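Lipoxygenase (Cyanothece sp., PDB 5EK8) probably catalyses the insertion of molecular oxygen into polyunsaturated fatty acids at a non-heme iron, acting as a 9R-lipoxygenase. Local coordinates at residues D63-P67 with E490-H495; F171-F175 with E368-V372; N377-I383 with E481-R487; D436-W440 with Q557-H561. One frame throughout, in Å; residues are numbered along the deposited sequence.

Contact 1: residues D63-P67 with E490-H495; sequences DTNKP and EDLVEH
K66 reaches straight across to the helix and sets its ammonium group between two glutamates one turn apart, E490 and E494. Its chain leaves beside the backbone N (chi1 -71°) and is then fully extended, which carries NZ as far as the helix surface. The two carboxylates receive it differently. E490 is met obliquely, and its OE2 takes NZ at 2.6 Å through the lone pair that faces away from the other oxygen. E494 points against the incoming lysine; its OE2 is met from above the carboxylate plane, 43° out of it, and the NZ to OE2 distance is a longer 3.3 Å. This salt-bridge network ties the loop between strands 53-61 and 72-79 to helix 482-495, so it lies where the beta domain, probably the PLAT domain named for this lipoxygenase, meets the helical body. Shortening K66 to an alanine would probably leave E494 and E490 OE2 without the positive charge that joins them. R486 and R487 pair with the other oxygen, E490 OE1. Beside the charged group, the contact turns apolar. The methyl CG2 of T64 comes in at the edge of the H495 imidazole, near its plane, 3.6 Å from CE1. The ring's rotation is fixed from within the helix, since ND1 donates to D491 O at 2.9 Å, in the carbonyl plane and on a lone pair. Y165 stacks on the same ring. The carboxylate of D491 is turned to R376, which also pairs with D63 from the loop.

Contact 2: residues F171-F175 with E368-V372; sequences FARIF and EQYAV
E368 sends its carboxylate into the loop 171-175 from helix 337-377, the long helix that also carries the iron ligands H359 and H364 of the lipoxygenase fold; E368 follows H364 by about one turn. The tight part gathers round this group. With CG anti to the backbone N (chi1 173°), the chain runs out toward the loop, and OE1 accepts I174 N at 3.1 Å with a fairly straight N-H, while OE2 meets R173 NE at 3.0 Å in a salt bridge whose hydrogen bond is weak. The guanidinium and carboxylate planes stand 74° apart, so this is no flat paired clasp. N398 also donates to OE2, and D402 holds the far end of R173. A leucine in place of E368 would probably leave I174 N and the buried arginine without these acceptors. Next to it, the methyl of A172 presses on Q369, CB to CB at 3.5 Å. The contact slackens toward the loop's later residues: F175 turns away to the exposed side, and the side chain of I174 adds only a light apolar touch, its CB lying 4.1 Å from V372 CG2.

Contact 3: residues N377-I383 with E481-R487; sequences NLRKNPI and EWVEIRR
E481 faces N381 at the start of helix 482-495, where the connection between helices 337-377 and 383-391 is pinned in the helical part of the lipoxygenase fold. Its carbonyl O takes N381 ND2 at 2.7 Å from above the carbonyl plane, while E484 N approaches the same oxygen from the opposite face. The E481 side chain, bent at chi2, lies alongside K380, OE2 to CD at 3.4 Å, with the ammonium too distant for a salt bridge. W482 turns from the loop toward helix 549-574. E484 is the centre of the contact. Its extended chain brings the carboxylate to three successive backbone N-H groups: OE1 accepts R379 N at 2.8 Å and N381 N at 2.9 Å from opposite faces of its plane, and OE2 takes K380 N at 2.9 Å on the syn side. N70 adds a further donor to OE2, which probably helps to offset the charge of this buried carboxylate, and the loop is held in its turn. I485 then sets its CD1 against both L378 and I383, 3.9 Å from L378 CD2, with its CG1 beside the N381 amide. That amide does double duty, since its OD1 accepts I383 N in a capping bond at the start of the next helix. At R487, whose guanidinium is drawn off to E490, the contact is made by the aliphatic base: with N377 ND2 turned to D491, R487 CB sits 3.3 Å from N377 OD1.

Contact 4: residues D436-W440 with Q557-H561; sequences DWKDW and QCCRH
Three rings organise this contact: the indoles of W437 and W440 and the imidazole of H561. On one face of W437 lies CB of the next residue, K438; on the other is C558, whose CB makes a CH-pi contact and whose SG stands 4.2 Å from the centroid of the five-membered ring, a sulfur-aromatic approach. Q557 CG fills the edge near the indole plane, 3.8 Å from CE3. H561 is covered on one face by W437 CA, almost directly over its centre, and turns its own edge into the face of W440; its NE2 is hydrogen-bonded to Q366 OE1. That ring pair is T-shaped, with planes at 77° and the H561 ring centroid 4.6 Å from that of the five-membered ring; the closest atoms are CE1 of H561 and CG of W440, 3.5 Å apart. Between the tryptophans runs a type II beta turn, and the Q557 amide clamps it. Its NE2 donates to W437 O at 2.8 Å, nearly along the C=O axis and within the amide plane, and to W440 O at 2.9 Å on a lone pair. The bend at chi2 (57°) swings the amide toward the turn, and R560 grips its other end, with NE and NH2 both bonding to OE1, which fixes which way round the amide sits. An Asx turn, K438 N to D436 OD2, leads into the beta turn, and R539 holds the same aspartate. The connection between helices 421-432 and 451-473 is thereby seated on helix 549-574, with Y370 of helix 337-377 touching W437 and C558, and W460 of helix 451-473 beside Q557.

All four contacts join a loop to a helix of the catalytic body. Contacts 2 and 3 follow one another along the chain between the two halves of contact 1, while contact 4 crosses both contact 1 and contact 3. Contacts 1 and 3 share helix 482-495, their centres about 14 Å apart, and meet where D491 OD1 probably bonds N377 ND2. Helix 337-377 carries the second half of contact 2 and ends at N377 in contact 3. Y370 on it reaches contact 4 and also packs on L492 of contact 1. The helix that carries iron ligands H359 and H364 is thus packed among several loops and helices; contact 2 lies nearest the chain's centre.

Contact 1: residues D63-P67 with E490-H495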
# COMPACT_ATOMS: atom_id res chain seq x y z
N ASP A 63 17.90 -2.40 -15.77
CA ASP A 63 18.30 -3.10 -14.55
C ASP A 63 18.39 -4.63 -14.68
O ASP A 63 19.24 -5.25 -14.05
CB ASP A 63 17.36 -2.74 -13.38
CG ASP A 63 15.89 -2.99 -13.69
OD1 ASP A 63 15.05 -2.68 -12.81
OD2 ASP A 63 15.56 -3.47 -14.80
N THR A 64 17.52 -5.23 -15.48
CA THR A 64 17.55 -6.68 -15.67
C THR A 64 18.12 -7.07 -17.03
O THR A 64 18.44 -8.24 -17.26
CB THR A 64 16.14 -7.31 -15.53
OG1 THR A 64 15.29 -6.83 -16.58
CG2 THR A 64 15.53 -6.98 -14.18
N ASN A 65 18.25 -6.09 -17.91
CA ASN A 65 18.72 -6.31 -19.28
C ASN A 65 17.85 -7.33 -20.04
O ASN A 65 18.27 -7.89 -21.05
CB ASN A 65 20.18 -6.76 -19.29
CG ASN A 65 21.13 -5.63 -18.91
OD1 ASN A 65 20.89 -4.47 -19.24
ND2 ASN A 65 22.20 -5.97 -18.21
N LYS A 66 16.64 -7.55 -19.53
CA LYS A 66 15.63 -8.32 -20.24
C LYS A 66 15.00 -7.44 -21.30
O LYS A 66 15.06 -6.21 -21.19
CB LYS A 66 14.56 -8.85 -19.28
CG LYS A 66 15.04 -9.96 -18.35
CD LYS A 66 13.87 -10.62 -17.66
CE LYS A 66 14.33 -11.72 -16.73
NZ LYS A 66 13.18 -12.41 -16.09
N PRO A 67 14.40 -8.04 -22.33
CA PRO A 67 13.76 -7.24 -23.38
C PRO A 67 12.59 -6.41 -22.87
O PRO A 67 11.78 -6.90 -22.08
CB PRO A 67 13.27 -8.30 -24.38
CG PRO A 67 13.25 -9.58 -23.62
CD PRO A 67 14.37 -9.48 -22.64
N GLU A 490 8.41 -13.82 -13.48
CA GLU A 490 9.86 -13.82 -13.30
C GLU A 490 10.33 -12.59 -12.54
O GLU A 490 11.15 -12.71 -11.64
CB GLU A 490 10.57 -13.90 -14.66
CG GLU A 490 10.43 -15.25 -15.34
CD GLU A 490 11.05 -15.28 -16.71
OE1 GLU A 490 10.84 -16.27 -17.45
OE2 GLU A 490 11.76 -14.31 -17.07
N ASP A 491 9.81 -11.42 -12.88
CA ASP A 491 10.16 -10.20 -12.17
C ASP A 491 9.75 -10.29 -10.70
O ASP A 491 10.54 -9.93 -9.80
CB ASP A 491 9.51 -8.98 -12.83
CG ASP A 491 10.46 -8.25 -13.77
OD1 ASP A 491 10.04 -7.25 -14.39
OD2 ASP A 491 11.63 -8.68 -13.88
N LEU A 492 8.54 -10.78 -10.46
CA LEU A 492 8.06 -11.02 -9.09
C LEU A 492 9.01 -11.90 -8.27
O LEU A 492 9.48 -11.49 -7.20
CB LEU A 492 6.67 -11.64 -9.10
CG LEU A 492 5.53 -10.71 -9.50
CD1 LEU A 492 4.26 -11.51 -9.77
CD2 LEU A 492 5.30 -9.64 -8.43
N VAL A 493 9.28 -13.10 -8.77
CA VAL A 493 10.14 -14.05 -8.06
C VAL A 493 11.55 -13.50 -7.86
O VAL A 493 12.09 -13.53 -6.76
CB VAL A 493 10.22 -15.41 -8.80
CG1 VAL A 493 11.31 -16.30 -8.19
CG2 VAL A 493 8.88 -16.12 -8.77
N GLU A 494 12.13 -13.01 -8.95
CA GLU A 494 13.51 -12.54 -8.93
C GLU A 494 13.72 -11.34 -8.03
O GLU A 494 14.83 -11.14 -7.53
CB GLU A 494 13.98 -12.20 -10.35
CG GLU A 494 14.08 -13.42 -11.27
CD GLU A 494 14.54 -13.06 -12.66
OE1 GLU A 494 14.91 -11.88 -12.88
OE2 GLU A 494 14.52 -13.95 -13.54
N HIS A 495 12.68 -10.54 -7.82
CA HIS A 495 12.88 -9.31 -7.06
C HIS A 495 12.25 -9.34 -5.68
O HIS A 495 12.37 -8.38 -4.92
CB HIS A 495 12.34 -8.12 -7.85
CG HIS A 495 13.17 -7.78 -9.04
ND1 HIS A 495 12.87 -8.24 -10.31
CD2 HIS A 495 14.30 -7.05 -9.16
CE1 HIS A 495 13.78 -7.79 -11.16
NE2 HIS A 495 14.66 -7.07 -10.49

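Contact 2: residues F171-F175 with E368-V372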
# COMPACT_ATOMS: atom_id res chain seq x y z
N PHE A 171 13.07 -4.44 0.10
CA PHE A 171 11.81 -4.81 -0.53
C PHE A 171 11.85 -4.54 -2.02
O PHE A 171 12.67 -3.75 -2.50
CB PHE A 171 10.65 -4.04 0.10
CG PHE A 171 10.62 -4.11 1.61
CD1 PHE A 171 10.43 -5.32 2.26
CD2 PHE A 171 10.76 -2.96 2.37
CE1 PHE A 171 10.39 -5.38 3.64
CE2 PHE A 171 10.72 -3.01 3.75
CZ PHE A 171 10.53 -4.23 4.39
N ALA A 172 10.98 -5.21 -2.76
CA ALA A 172 10.81 -4.90 -4.17
C ALA A 172 10.02 -3.61 -4.33
O ALA A 172 8.79 -3.59 -4.17
CB ALA A 172 10.14 -6.04 -4.88
N ARG A 173 10.73 -2.53 -4.64
CA ARG A 173 10.13 -1.21 -4.78
C ARG A 173 10.68 -0.50 -6.02
O ARG A 173 11.74 -0.88 -6.53
CB ARG A 173 10.39 -0.36 -3.54
CG ARG A 173 9.97 -1.01 -2.23
CD ARG A 173 10.04 -0.01 -1.09
NE ARG A 173 9.26 1.17 -1.43
CZ ARG A 173 9.21 2.28 -0.69
NH1 ARG A 173 9.91 2.37 0.43
NH2 ARG A 173 8.47 3.30 -1.10
N ILE A 174 9.97 0.51 -6.49
CA ILE A 174 10.45 1.30 -7.62
C ILE A 174 11.58 2.21 -7.15
O ILE A 174 11.62 2.61 -5.99
CB ILE A 174 9.32 2.13 -8.26
CG1 ILE A 174 9.76 2.65 -9.64
CG2 ILE A 174 8.89 3.27 -7.35
CD1 ILE A 174 8.66 3.34 -10.41
N PHE A 175 12.51 2.52 -8.04
CA PHE A 175 13.56 3.47 -7.72
C PHE A 175 13.06 4.88 -8.01
O PHE A 175 12.83 5.25 -9.17
CB PHE A 175 14.84 3.18 -8.51
CG PHE A 175 15.97 4.10 -8.19
CD1 PHE A 175 16.49 4.17 -6.90
CD2 PHE A 175 16.53 4.91 -9.17
CE1 PHE A 175 17.53 5.02 -6.60
CE2 PHE A 175 17.58 5.77 -8.87
CZ PHE A 175 18.08 5.82 -7.59
N GLU A 368 3.41 -3.26 -3.40
CA GLU A 368 4.28 -2.47 -4.28
C GLU A 368 5.02 -3.36 -5.28
O GLU A 368 5.21 -2.97 -6.44
CB GLU A 368 5.28 -1.63 -3.49
CG GLU A 368 6.31 -0.93 -4.39
CD GLU A 368 6.84 0.37 -3.83
OE1 GLU A 368 7.56 1.08 -4.57
OE2 GLU A 368 6.54 0.70 -2.67
N GLN A 369 5.43 -4.55 -4.85
CA GLN A 369 6.19 -5.45 -5.72
C GLN A 369 5.33 -5.90 -6.90
O GLN A 369 5.80 -5.95 -8.06
CB GLN A 369 6.71 -6.67 -4.93
CG GLN A 369 5.65 -7.60 -4.37
CD GLN A 369 6.22 -8.64 -3.41
OE1 GLN A 369 7.36 -9.10 -3.56
NE2 GLN A 369 5.43 -9.01 -2.40
N TYR A 370 4.07 -6.19 -6.61
CA TYR A 370 3.12 -6.56 -7.65
C TYR A 370 2.86 -5.39 -8.57
O TYR A 370 2.70 -5.57 -9.77
CB TYR A 370 1.81 -7.04 -7.04
CG TYR A 370 1.94 -8.35 -6.31
CD1 TYR A 370 2.07 -9.54 -7.02
CD2 TYR A 370 1.93 -8.40 -4.93
CE1 TYR A 370 2.19 -10.76 -6.36
CE2 TYR A 370 2.04 -9.60 -4.26
CZ TYR A 370 2.17 -10.77 -4.98
OH TYR A 370 2.28 -11.96 -4.30
N ALA A 371 2.82 -4.18 -8.00
CA ALA A 371 2.65 -2.98 -8.82
C ALA A 371 3.79 -2.84 -9.82
O ALA A 371 3.56 -2.80 -11.04
CB ALA A 371 2.56 -1.75 -7.94
N VAL A 372 5.01 -2.76 -9.31
CA VAL A 372 6.19 -2.59 -10.15
C VAL A 372 6.27 -3.66 -11.24
O VAL A 372 6.41 -3.33 -12.42
CB VAL A 372 7.48 -2.62 -9.32
CG1 VAL A 372 8.69 -2.52 -10.23
CG2 VAL A 372 7.48 -1.49 -8.29

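Contact 3: residues N377-I383 with E481-R487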
# COMPACT_ATOMS: atom_id res chain seq x y z
N ASN A 377 5.59 -5.31 -16.98
CA ASN A 377 5.46 -6.38 -17.96
C ASN A 377 4.08 -6.60 -18.59
O ASN A 377 3.95 -7.40 -19.52
CB ASN A 377 5.92 -7.70 -17.32
CG ASN A 377 7.34 -7.63 -16.80
OD1 ASN A 377 8.30 -7.73 -17.56
ND2 ASN A 377 7.49 -7.46 -15.49
N LEU A 378 3.06 -5.90 -18.11
CA LEU A 378 1.70 -6.13 -18.61
C LEU A 378 1.21 -5.01 -19.52
O LEU A 378 0.86 -3.93 -19.04
CB LEU A 378 0.73 -6.32 -17.44
CG LEU A 378 1.01 -7.55 -16.57
CD1 LEU A 378 -0.06 -7.70 -15.49
CD2 LEU A 378 1.11 -8.80 -17.43
N ARG A 379 1.19 -5.27 -20.82
CA ARG A 379 0.74 -4.29 -21.81
C ARG A 379 -0.35 -4.83 -22.74
O ARG A 379 -1.51 -4.43 -22.64
CB ARG A 379 1.93 -3.80 -22.64
CG ARG A 379 2.60 -2.58 -22.06
CD ARG A 379 4.02 -2.40 -22.58
NE ARG A 379 4.92 -2.15 -21.46
CZ ARG A 379 5.88 -2.99 -21.07
NH1 ARG A 379 6.64 -2.68 -20.04
NH2 ARG A 379 6.08 -4.12 -21.73
N LYS A 380 0.03 -5.73 -23.64
CA LYS A 380 -0.93 -6.32 -24.58
C LYS A 380 -1.89 -7.30 -23.90
O LYS A 380 -3.01 -7.50 -24.36
CB LYS A 380 -0.19 -7.04 -25.71
CG LYS A 380 0.44 -6.11 -26.73
CD LYS A 380 0.68 -6.83 -28.05
CE LYS A 380 1.28 -5.90 -29.10
NZ LYS A 380 1.33 -6.55 -30.43
N ASN A 381 -1.44 -7.90 -22.80
CA ASN A 381 -2.24 -8.90 -22.10
C ASN A 381 -3.37 -8.27 -21.27
O ASN A 381 -3.13 -7.43 -20.40
CB ASN A 381 -1.34 -9.75 -21.20
CG ASN A 381 -1.99 -11.06 -20.81
OD1 ASN A 381 -3.08 -11.09 -20.25
ND2 ASN A 381 -1.31 -12.17 -21.12
N PRO A 382 -4.61 -8.68 -21.56
CA PRO A 382 -5.84 -8.21 -20.91
C PRO A 382 -5.77 -8.15 -19.39
O PRO A 382 -6.46 -7.33 -18.79
CB PRO A 382 -6.90 -9.24 -21.35
CG PRO A 382 -6.20 -10.21 -22.26
CD PRO A 382 -4.91 -9.58 -22.68
N ILE A 383 -4.95 -9.01 -18.78
CA ILE A 383 -4.79 -9.02 -17.33
C ILE A 383 -4.32 -7.65 -16.82
O ILE A 383 -4.64 -7.24 -15.70
CB ILE A 383 -3.81 -10.12 -16.89
CG1 ILE A 383 -4.44 -11.49 -17.14
CG2 ILE A 383 -3.46 -10.00 -15.42
CD1 ILE A 383 -5.71 -11.72 -16.36
N GLU A 481 -0.83 -13.71 -25.41
CA GLU A 481 0.23 -12.87 -24.90
C GLU A 481 0.65 -13.33 -23.51
O GLU A 481 0.88 -12.52 -22.61
CB GLU A 481 -0.20 -11.41 -24.88
CG GLU A 481 -0.43 -10.80 -26.26
CD GLU A 481 0.86 -10.64 -27.06
OE1 GLU A 481 1.96 -10.94 -26.52
OE2 GLU A 481 0.78 -10.21 -28.23
N TRP A 482 0.76 -14.64 -23.35
CA TRP A 482 1.10 -15.25 -22.07
C TRP A 482 2.55 -14.96 -21.68
O TRP A 482 2.91 -15.00 -20.50
CB TRP A 482 0.86 -16.76 -22.14
CG TRP A 482 1.13 -17.47 -20.86
CD1 TRP A 482 2.26 -18.16 -20.52
CD2 TRP A 482 0.25 -17.56 -19.74
NE1 TRP A 482 2.14 -18.67 -19.25
CE2 TRP A 482 0.91 -18.32 -18.75
CE3 TRP A 482 -1.03 -17.07 -19.47
CZ2 TRP A 482 0.34 -18.60 -17.51
CZ3 TRP A 482 -1.60 -17.35 -18.24
CH2 TRP A 482 -0.92 -18.11 -17.28
N VAL A 483 3.37 -14.65 -22.68
CA VAL A 483 4.77 -14.30 -22.46
C VAL A 483 4.88 -13.15 -21.45
O VAL A 483 5.79 -13.14 -20.60
CB VAL A 483 5.46 -13.92 -23.78
CG1 VAL A 483 6.81 -13.26 -23.53
CG2 VAL A 483 5.61 -15.15 -24.66
N GLU A 484 3.95 -12.21 -21.54
CA GLU A 484 3.89 -11.11 -20.60
C GLU A 484 3.67 -11.63 -19.18
O GLU A 484 4.30 -11.17 -18.24
CB GLU A 484 2.78 -10.12 -20.99
CG GLU A 484 3.06 -9.35 -22.27
CD GLU A 484 2.19 -8.12 -22.44
OE1 GLU A 484 1.25 -7.93 -21.63
OE2 GLU A 484 2.44 -7.33 -23.38
N ILE A 485 2.78 -12.62 -19.04
CA ILE A 485 2.55 -13.23 -17.74
C ILE A 485 3.81 -13.89 -17.22
O ILE A 485 4.10 -13.83 -16.02
CB ILE A 485 1.42 -14.28 -17.79
CG1 ILE A 485 0.12 -13.63 -18.29
CG2 ILE A 485 1.23 -14.91 -16.42
CD1 ILE A 485 -0.31 -12.41 -17.48
N ARG A 486 4.58 -14.51 -18.11
CA ARG A 486 5.83 -15.13 -17.69
C ARG A 486 6.84 -14.09 -17.20
O ARG A 486 7.46 -14.28 -16.16
CB ARG A 486 6.45 -15.96 -18.82
CG ARG A 486 7.71 -16.70 -18.38
CD ARG A 486 8.26 -17.63 -19.44
NE ARG A 486 9.40 -18.39 -18.93
CZ ARG A 486 9.97 -19.41 -19.56
NH1 ARG A 486 9.51 -19.81 -20.73
NH2 ARG A 486 11.00 -20.03 -19.00
N ARG A 487 7.01 -13.00 -17.95
CA ARG A 487 7.94 -11.95 -17.55
C ARG A 487 7.52 -11.32 -16.23
O ARG A 487 8.36 -10.99 -15.38
CB ARG A 487 8.04 -10.88 -18.64
CG ARG A 487 8.67 -11.40 -19.92
CD ARG A 487 10.07 -11.93 -19.66
NE ARG A 487 10.59 -12.66 -20.81
CZ ARG A 487 10.50 -13.98 -20.95
NH1 ARG A 487 9.92 -14.71 -20.01
NH2 ARG A 487 11.00 -14.57 -22.03

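Contact 4: residues D436-W440 with Q557-H561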
# COMPACT_ATOMS: atom_id res chain seq x y z
N ASP A 436 3.16 -14.65 0.45
CA ASP A 436 3.02 -15.14 -0.91
C ASP A 436 1.54 -15.22 -1.31
O ASP A 436 0.66 -15.18 -0.45
CB ASP A 436 3.70 -16.51 -1.06
CG ASP A 436 3.63 -17.06 -2.48
OD1 ASP A 436 4.17 -16.40 -3.40
OD2 ASP A 436 3.01 -18.13 -2.67
N TRP A 437 1.28 -15.34 -2.61
CA TRP A 437 -0.08 -15.35 -3.13
C TRP A 437 -0.73 -16.74 -3.14
O TRP A 437 -1.96 -16.85 -3.13
CB TRP A 437 -0.10 -14.79 -4.55
CG TRP A 437 0.89 -15.46 -5.45
CD1 TRP A 437 2.17 -15.05 -5.71
CD2 TRP A 437 0.69 -16.65 -6.22
NE1 TRP A 437 2.77 -15.91 -6.59
CE2 TRP A 437 1.89 -16.91 -6.92
CE3 TRP A 437 -0.38 -17.53 -6.39
CZ2 TRP A 437 2.04 -18.00 -7.77
CZ3 TRP A 437 -0.23 -18.62 -7.23
CH2 TRP A 437 0.98 -18.85 -7.91
N LYS A 438 0.08 -17.79 -3.15
CA LYS A 438 -0.43 -19.14 -3.40
C LYS A 438 -1.23 -19.72 -2.24
O LYS A 438 -0.83 -19.61 -1.07
CB LYS A 438 0.72 -20.09 -3.76
CG LYS A 438 0.25 -21.31 -4.54
CD LYS A 438 1.41 -22.17 -5.01
CE LYS A 438 0.93 -23.23 -5.99
NZ LYS A 438 2.04 -24.12 -6.41
N ASP A 439 -2.35 -20.35 -2.58
CA ASP A 439 -3.25 -21.01 -1.63
C ASP A 439 -3.74 -20.07 -0.51
O ASP A 439 -4.27 -20.53 0.51
CB ASP A 439 -2.56 -22.23 -1.01
CG ASP A 439 -2.64 -23.46 -1.90
OD1 ASP A 439 -2.92 -23.31 -3.11
OD2 ASP A 439 -2.42 -24.58 -1.39
N TRP A 440 -3.59 -18.77 -0.72
CA TRP A 440 -4.02 -17.79 0.26
C TRP A 440 -5.54 -17.60 0.19
O TRP A 440 -6.10 -17.43 -0.89
CB TRP A 440 -3.30 -16.45 0.04
CG TRP A 440 -3.48 -15.46 1.15
CD1 TRP A 440 -2.59 -15.20 2.16
CD2 TRP A 440 -4.60 -14.60 1.37
NE1 TRP A 440 -3.09 -14.23 2.99
CE2 TRP A 440 -4.33 -13.85 2.53
CE3 TRP A 440 -5.81 -14.40 0.70
CZ2 TRP A 440 -5.22 -12.91 3.04
CZ3 TRP A 440 -6.69 -13.46 1.20
CH2 TRP A 440 -6.39 -12.73 2.36
N GLN A 557 -5.40 -16.97 -8.96
CA GLN A 557 -5.22 -16.84 -7.52
C GLN A 557 -4.40 -15.60 -7.17
O GLN A 557 -4.74 -14.87 -6.23
CB GLN A 557 -4.54 -18.09 -6.94
CG GLN A 557 -4.06 -17.94 -5.50
CD GLN A 557 -5.16 -17.54 -4.52
OE1 GLN A 557 -6.35 -17.74 -4.78
NE2 GLN A 557 -4.77 -16.97 -3.39
N CYS A 558 -3.34 -15.35 -7.93
CA CYS A 558 -2.51 -14.18 -7.71
C CYS A 558 -3.34 -12.90 -7.90
O CYS A 558 -3.24 -11.95 -7.12
CB CYS A 558 -1.31 -14.19 -8.67
SG CYS A 558 -0.10 -12.87 -8.39
N CYS A 559 -4.18 -12.91 -8.93
CA CYS A 559 -5.07 -11.80 -9.21
C CYS A 559 -6.05 -11.55 -8.07
O CYS A 559 -6.24 -10.40 -7.64
CB CYS A 559 -5.82 -12.05 -10.52
SG CYS A 559 -4.78 -11.91 -12.00
N ARG A 560 -6.67 -12.63 -7.58
CA ARG A 560 -7.53 -12.56 -6.41
C ARG A 560 -6.82 -11.94 -5.21
O ARG A 560 -7.36 -11.07 -4.53
CB ARG A 560 -8.03 -13.95 -6.02
CG ARG A 560 -9.23 -14.45 -6.81
CD ARG A 560 -9.79 -15.72 -6.18
NE ARG A 560 -8.85 -16.84 -6.22
CZ ARG A 560 -8.82 -17.76 -7.19
NH1 ARG A 560 -9.67 -17.69 -8.20
NH2 ARG A 560 -7.94 -18.75 -7.14
N HIS A 561 -5.60 -12.40 -4.96
CA HIS A 561 -4.78 -11.91 -3.86
C HIS A 561 -4.54 -10.40 -3.95
O HIS A 561 -4.86 -9.63 -3.03
CB HIS A 561 -3.44 -12.67 -3.85
CG HIS A 561 -2.64 -12.46 -2.61
ND1 HIS A 561 -2.98 -13.01 -1.39
CD2 HIS A 561 -1.50 -11.77 -2.39
CE1 HIS A 561 -2.09 -12.66 -0.48
NE2 HIS A 561 -1.18 -11.91 -1.06